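Local coordinates for alpha-ketoglutarate-dependent non-heme iron oxygenase EasH (Aspergillus japonicus, PDB 5M0T), which acts as an iron(II)- and 2-oxoglutarate-dependent oxygenase in the biosynthesis of the ergot alkaloid cycloclavine, at residues A[174-179]-A[206-211]; A[31-36]-A[169-174]. All blocks are in the same frame, centred on the assembly; numbering follows the deposited sequence.

Going from the N terminus, the chain leaves helix 21-31, enters strand 33-37 of the large mixed sheet, and runs through more than 130 residues before 169-174 returns to pack against 31-36; contact 2 closes that long loop. Contact 1 opens where contact 2 ends, since Gly174 belongs to both, and closes a much shorter loop when 206-211 comes back to 174-179. The two loops therefore follow in series. In space they are neighbours: Thr208 OG1 reaches Gly32 O, and strands 170-171 and 210-211 pair in the small antiparallel sheet. Together they tie the two sheets together beside the iron centre, where Thr169 bonds the 2-oxoglutarate and His210 the iron it chelates.

Contact 1: residues A[174-179]-A[206-211]; sequences GSHLWE and GKTLHG. With FE2 (Fe (II) ion), chain C; ZN (zinc ion), chain E; AKG (2-oxoglutaric acid), chain H; AKG (2-oxoglutaric acid), chain D.
Ser175 OG accepts the N-H of Leu209 (OG to Leu209 N 2.9 Å, 155° at the hydrogen). A chi1 of 56° sets OG between its own N and carbonyl carbon, the rotation that brings it to Leu209 N; the buried hydroxyl also bonds Leu172 O, linking the backbone at Leu209 to that at Leu172. Trp178 and Leu209 cross at about a right angle, with Leu209 CD1 3.6 Å from Trp178 CZ3; Ser175 CA sits over one indole face, toward its rim. His176 and Thr208 instead run side by side, pointing the same way, His176 CB 3.6 Å from Thr208 OG1. Leu177 CG covers one face of the His176 ring, centred 3.5 Å above its plane, and Gly174 N lies in plane at the edge. His176 NE2 bonds Gln29 O and Thr208 OG1 bonds Gly32 O. Lys207 NZ, held by Ser148 O and Arg146 O, shares a water with His176 O. Thr208 O accepts the N-H of His210 ND1 in the ring plane (3.1 Å, 177°), fixing the imidazole's rotation as His210 NE2 binds iron at 1.9 Å. With His132 and Glu134, His210 completes the facial triad of two histidines and one carboxylate typical of non-heme iron oxygenases.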
loop_
_atom_site.group_PDB
_atom_site.type_symbol
_atom_site.label_atom_id
_atom_site.label_comp_id
_atom_site.label_asym_id
_atom_site.label_seq_id
_atom_site.Cartn_x
_atom_site.Cartn_y
_atom_site.Cartn_z
ATOM N N GLY A 174 21.035 -14.810 10.300
ATOM C CA GLY A 174 21.289 -15.603 9.089
ATOM C C GLY A 174 20.041 -16.171 8.434
ATOM O O GLY A 174 20.119 -16.617 7.288
ATOM N N SER A 175 18.893 -16.150 9.135
ATOM C CA SER A 175 17.642 -16.736 8.599
ATOM C C SER A 175 17.069 -15.986 7.396
ATOM O O SER A 175 16.363 -16.572 6.566
ATOM C CB SER A 175 16.585 -16.930 9.694
ATOM O OG SER A 175 16.278 -15.745 10.391
ATOM N N HIS A 176 17.402 -14.705 7.281
ATOM C CA HIS A 176 17.130 -13.934 6.063
ATOM C C HIS A 176 17.742 -14.470 4.754
ATOM O O HIS A 176 17.350 -14.027 3.674
ATOM C CB HIS A 176 17.495 -12.461 6.279
ATOM C CG HIS A 176 18.965 -12.182 6.251
ATOM N ND1 HIS A 176 19.868 -12.811 7.083
ATOM C CD2 HIS A 176 19.692 -11.339 5.480
ATOM C CE1 HIS A 176 21.085 -12.377 6.824
ATOM N NE2 HIS A 176 21.005 -11.481 5.857
ATOM N N LEU A 177 18.678 -15.412 4.845
ATOM C CA LEU A 177 19.364 -15.991 3.676
ATOM C C LEU A 177 19.094 -17.476 3.466
ATOM O O LEU A 177 19.581 -18.057 2.497
ATOM C CB LEU A 177 20.881 -15.777 3.801
ATOM C CG LEU A 177 21.332 -14.312 3.828
ATOM C CD1 LEU A 177 22.817 -14.225 4.164
ATOM C CD2 LEU A 177 21.036 -13.617 2.499
ATOM N N TRP A 178 18.312 -18.091 4.346
ATOM C CA TRP A 178 17.918 -19.496 4.177
ATOM C C TRP A 178 17.140 -19.673 2.888
ATOM O O TRP A 178 16.399 -18.783 2.473
ATOM C CB TRP A 178 17.075 -19.975 5.362
ATOM C CG TRP A 178 17.803 -20.035 6.671
ATOM C CD1 TRP A 178 19.108 -19.685 6.919
ATOM C CD2 TRP A 178 17.256 -20.441 7.922
ATOM N NE1 TRP A 178 19.403 -19.861 8.248
ATOM C CE2 TRP A 178 18.286 -20.329 8.888
ATOM C CE3 TRP A 178 16.001 -20.913 8.322
ATOM C CZ2 TRP A 178 18.092 -20.665 10.229
ATOM C CZ3 TRP A 178 15.807 -21.249 9.653
ATOM C CH2 TRP A 178 16.847 -21.108 10.595
ATOM N N GLU A 179 17.318 -20.827 2.253
ATOM C CA GLU A 179 16.755 -21.064 0.933
ATOM C C GLU A 179 15.214 -21.073 0.952
ATOM O O GLU A 179 14.579 -20.370 0.162
ATOM C CB GLU A 179 17.302 -22.369 0.377
ATOM C CG GLU A 179 16.878 -22.663 -1.046
ATOM C CD GLU A 179 17.253 -24.058 -1.483
ATOM O OE1 GLU A 179 18.242 -24.177 -2.237
ATOM O OE2 GLU A 179 16.561 -25.024 -1.079
ATOM N N GLY A 206 12.255 -7.760 7.587
ATOM C CA GLY A 206 11.077 -8.607 7.511
ATOM C C GLY A 206 11.360 -10.028 7.055
ATOM O O GLY A 206 10.431 -10.815 6.963
ATOM N N LYS A 207 12.622 -10.348 6.750
ATOM C CA LYS A 207 13.024 -11.661 6.293
ATOM C C LYS A 207 13.676 -12.497 7.369
ATOM O O LYS A 207 13.980 -13.638 7.130
ATOM C CB LYS A 207 13.969 -11.509 5.106
ATOM C CG LYS A 207 13.286 -10.849 3.933
ATOM C CD LYS A 207 14.244 -10.619 2.787
ATOM C CE LYS A 207 14.139 -11.647 1.720
ATOM N NZ LYS A 207 14.837 -11.178 0.497
ATOM N N THR A 208 13.864 -11.936 8.557
ATOM C CA THR A 208 14.569 -12.602 9.631
ATOM C C THR A 208 13.578 -13.203 10.626
ATOM O O THR A 208 12.667 -12.513 11.097
ATOM C CB THR A 208 15.495 -11.602 10.337
ATOM O OG1 THR A 208 16.430 -11.057 9.377
ATOM C CG2 THR A 208 16.251 -12.247 11.481
ATOM N N LEU A 209 13.775 -14.488 10.941
ATOM C CA LEU A 209 12.941 -15.212 11.897
ATOM C C LEU A 209 13.146 -14.662 13.296
ATOM O O LEU A 209 14.271 -14.506 13.741
ATOM C CB LEU A 209 13.244 -16.715 11.910
ATOM C CG LEU A 209 12.696 -17.520 10.733
ATOM C CD1 LEU A 209 13.350 -18.896 10.682
ATOM C CD2 LEU A 209 11.168 -17.649 10.789
ATOM N N HIS A 210 12.046 -14.349 13.958
ATOM C CA HIS A 210 12.069 -13.772 15.281
ATOM C C HIS A 210 10.744 -14.054 15.998
ATOM O O HIS A 210 9.770 -14.455 15.370
ATOM C CB HIS A 210 12.248 -12.255 15.170
ATOM C CG HIS A 210 11.034 -11.575 14.640
ATOM N ND1 HIS A 210 10.769 -11.466 13.295
ATOM C CD2 HIS A 210 9.967 -11.052 15.280
ATOM C CE1 HIS A 210 9.597 -10.877 13.130
ATOM N NE2 HIS A 210 9.078 -10.633 14.322
ATOM N N GLY A 211 10.709 -13.815 17.300
ATOM C CA GLY A 211 9.456 -13.833 18.059
ATOM C C GLY A 211 9.674 -13.433 19.510
ATOM O O GLY A 211 10.768 -13.603 20.048
HETATM FE FE FE2 C . 7.234 -10.318 14.614
HETATM ZN ZN ZN E . 18.751 -26.087 -2.233
HETATM C C1 AKG H . 19.525 -26.273 0.612
HETATM O O1 AKG H . 19.533 -25.663 -0.457
HETATM O O2 AKG H . 18.720 -27.276 0.862
HETATM C C2 AKG H . 20.436 -25.978 1.818
HETATM O O5 AKG H . 19.942 -25.937 2.941
HETATM C C3 AKG H . 21.908 -25.757 1.591
HETATM C C4 AKG H . 22.396 -24.410 2.103
HETATM C C5 AKG H . 23.881 -24.358 2.335
HETATM O O3 AKG H . 24.508 -23.580 1.489
HETATM O O4 AKG H . 24.448 -24.973 3.225
HETATM C C1 AKG D . 5.493 -9.311 16.237
HETATM O O1 AKG D . 5.473 -9.375 15.009
HETATM O O2 AKG D . 4.428 -9.143 16.985
HETATM C C2 AKG D . 6.785 -9.411 17.061
HETATM O O5 AKG D . 7.741 -9.965 16.553
HETATM C C3 AKG D . 6.873 -8.814 18.441
HETATM C C4 AKG D . 8.181 -9.148 19.140
HETATM C C5 AKG D . 8.299 -8.596 20.534
HETATM O O3 AKG D . 7.383 -7.729 20.899
HETATM O O4 AKG D . 9.200 -8.936 21.266
HETATM O O HOH W 1 17.656 -12.147 1.658
HETATM O O HOH W 2 17.187 -26.260 -3.434
#

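Contact 2: residues A[31-36]-A[169-174]; sequences DGVVVI and TRVLPG. With AKG (2-oxoglutaric acid), chain D.
Asp31 O takes the N-H of Gly174 in a short bond (Gly174 N to Asp31 O 2.7 Å, 158° at the hydrogen), with the donor tilted 34° from the carbonyl plane. The same oxygen also receives a C-H...O contact from Pro173 CA at 3.3 Å. It belongs to the last residue of helix 21-31, and Gly32, with positive phi, turns the chain from there into strand 33-37. The Asp31 carboxylate has its own partner, a salt bridge from OD2 to Arg13. In the double-stranded beta-helix (jelly roll) of 2-oxoglutarate oxygenases, this strand belongs to the large mixed sheet and 170-171 to the small antiparallel one; Val33 carries the apolar part of the contact. Its two methyls divide the work: CG1, placed between backbone N and carbonyl carbon (chi1 59°), lies 3.7 Å from Pro173 CA and also touches Pro173 CG, while CG2 is 3.9 Å from Val171 CG2. Both pairs of side chains cross obliquely. Val33 also touches Val202 and Phe204 of strand 201-205. At the start of 169-174, Thr169 OG1 donates a hydrogen bond to 2-oxoglutarate O4 at 2.7 Å, gripping the carboxylate remote from the iron; Arg222 and Gln129 also hydrogen-bond the 2-oxoglutarate.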
loop_
_atom_site.group_PDB
_atom_site.type_symbol
_atom_site.label_atom_id
_atom_site.label_comp_id
_atom_site.label_asym_id
_atom_site.label_seq_id
_atom_site.Cartn_x
_atom_site.Cartn_y
_atom_site.Cartn_z
ATOM N N ASP A 31 23.797 -10.493 8.628
ATOM C CA ASP A 31 23.155 -11.277 9.703
ATOM C C ASP A 31 21.621 -11.207 9.731
ATOM O O ASP A 31 20.986 -12.067 10.329
ATOM C CB ASP A 31 23.683 -10.823 11.067
ATOM C CG ASP A 31 25.160 -11.178 11.299
ATOM O OD1 ASP A 31 25.858 -11.649 10.381
ATOM O OD2 ASP A 31 25.637 -10.975 12.431
ATOM N N GLY A 32 21.041 -10.184 9.103
ATOM C CA GLY A 32 19.595 -9.963 9.123
ATOM C C GLY A 32 19.053 -9.340 10.391
ATOM O O GLY A 32 17.853 -9.057 10.485
ATOM N N VAL A 33 19.936 -9.098 11.358
ATOM C CA VAL A 33 19.550 -8.636 12.667
ATOM C C VAL A 33 20.799 -8.117 13.367
ATOM O O VAL A 33 21.873 -8.722 13.252
ATOM C CB VAL A 33 18.841 -9.757 13.490
ATOM C CG1 VAL A 33 19.733 -10.985 13.677
ATOM C CG2 VAL A 33 18.374 -9.231 14.841
ATOM N N VAL A 34 20.669 -6.985 14.051
ATOM C CA VAL A 34 21.762 -6.419 14.863
ATOM C C VAL A 34 21.165 -5.659 16.048
ATOM O O VAL A 34 20.102 -5.063 15.918
ATOM C CB VAL A 34 22.675 -5.484 14.012
ATOM C CG1 VAL A 34 21.878 -4.370 13.359
ATOM C CG2 VAL A 34 23.816 -4.900 14.827
ATOM N N VAL A 35 21.838 -5.693 17.192
ATOM C CA VAL A 35 21.460 -4.853 18.338
ATOM C C VAL A 35 22.138 -3.472 18.229
ATOM O O VAL A 35 23.364 -3.372 18.112
ATOM C CB VAL A 35 21.808 -5.529 19.676
ATOM C CG1 VAL A 35 21.511 -4.594 20.848
ATOM C CG2 VAL A 35 21.058 -6.858 19.820
ATOM N N ILE A 36 21.322 -2.422 18.218
ATOM C CA ILE A 36 21.800 -1.044 18.286
ATOM C C ILE A 36 21.808 -0.609 19.751
ATOM O O ILE A 36 20.748 -0.408 20.344
ATOM C CB ILE A 36 20.936 -0.063 17.456
ATOM C CG1 ILE A 36 20.754 -0.557 16.019
ATOM C CG2 ILE A 36 21.575 1.309 17.417
ATOM C CD1 ILE A 36 19.867 0.316 15.151
ATOM N N THR A 169 13.104 -10.549 22.986
ATOM C CA THR A 169 12.821 -10.964 21.623
ATOM C C THR A 169 13.888 -11.917 21.146
ATOM O O THR A 169 15.065 -11.647 21.330
ATOM C CB THR A 169 12.772 -9.740 20.689
ATOM O OG1 THR A 169 11.895 -8.762 21.248
ATOM C CG2 THR A 169 12.262 -10.106 19.311
ATOM N N ARG A 170 13.467 -13.037 20.556
ATOM C CA ARG A 170 14.387 -14.078 20.111
ATOM C C ARG A 170 14.571 -13.994 18.614
ATOM O O ARG A 170 13.629 -13.717 17.916
ATOM C CB ARG A 170 13.878 -15.446 20.554
ATOM C CG ARG A 170 13.724 -15.516 22.065
ATOM C CD ARG A 170 13.652 -16.938 22.608
ATOM N NE ARG A 170 14.332 -16.999 23.907
ATOM C CZ ARG A 170 15.355 -17.791 24.236
ATOM N NH1 ARG A 170 15.870 -18.667 23.388
ATOM N NH2 ARG A 170 15.863 -17.717 25.466
ATOM N N VAL A 171 15.791 -14.190 18.126
ATOM C CA VAL A 171 16.115 -13.965 16.714
ATOM C C VAL A 171 17.068 -15.038 16.232
ATOM O O VAL A 171 17.842 -15.556 17.008
ATOM C CB VAL A 171 16.740 -12.562 16.461
ATOM C CG1 VAL A 171 15.807 -11.441 16.942
ATOM C CG2 VAL A 171 18.102 -12.427 17.128
ATOM N N LEU A 172 16.980 -15.389 14.956
ATOM C CA LEU A 172 17.911 -16.307 14.325
ATOM C C LEU A 172 18.716 -15.528 13.281
ATOM O O LEU A 172 18.245 -15.330 12.163
ATOM C CB LEU A 172 17.174 -17.481 13.673
ATOM C CG LEU A 172 16.646 -18.556 14.630
ATOM C CD1 LEU A 172 15.794 -19.577 13.893
ATOM C CD2 LEU A 172 17.778 -19.273 15.350
ATOM N N PRO A 173 19.928 -15.070 13.654
ATOM C CA PRO A 173 20.822 -14.427 12.697
ATOM C C PRO A 173 21.116 -15.340 11.516
ATOM O O PRO A 173 21.370 -16.527 11.720
ATOM C CB PRO A 173 22.093 -14.184 13.515
ATOM C CG PRO A 173 21.644 -14.114 14.911
ATOM C CD PRO A 173 20.487 -15.057 15.017
ATOM N N GLY A 174 21.035 -14.810 10.300
ATOM C CA GLY A 174 21.289 -15.603 9.089
ATOM C C GLY A 174 20.041 -16.171 8.434
ATOM O O GLY A 174 20.119 -16.617 7.288
HETATM C C1 AKG D . 5.493 -9.311 16.237
HETATM O O1 AKG D . 5.473 -9.375 15.009
HETATM O O2 AKG D . 4.428 -9.143 16.985
HETATM C C2 AKG D . 6.785 -9.411 17.061
HETATM O O5 AKG D . 7.741 -9.965 16.553
HETATM C C3 AKG D . 6.873 -8.814 18.441
HETATM C C4 AKG D . 8.181 -9.148 19.140
HETATM C C5 AKG D . 8.299 -8.596 20.534
HETATM O O3 AKG D . 7.383 -7.729 20.899
HETATM O O4 AKG D . 9.200 -8.936 21.266
#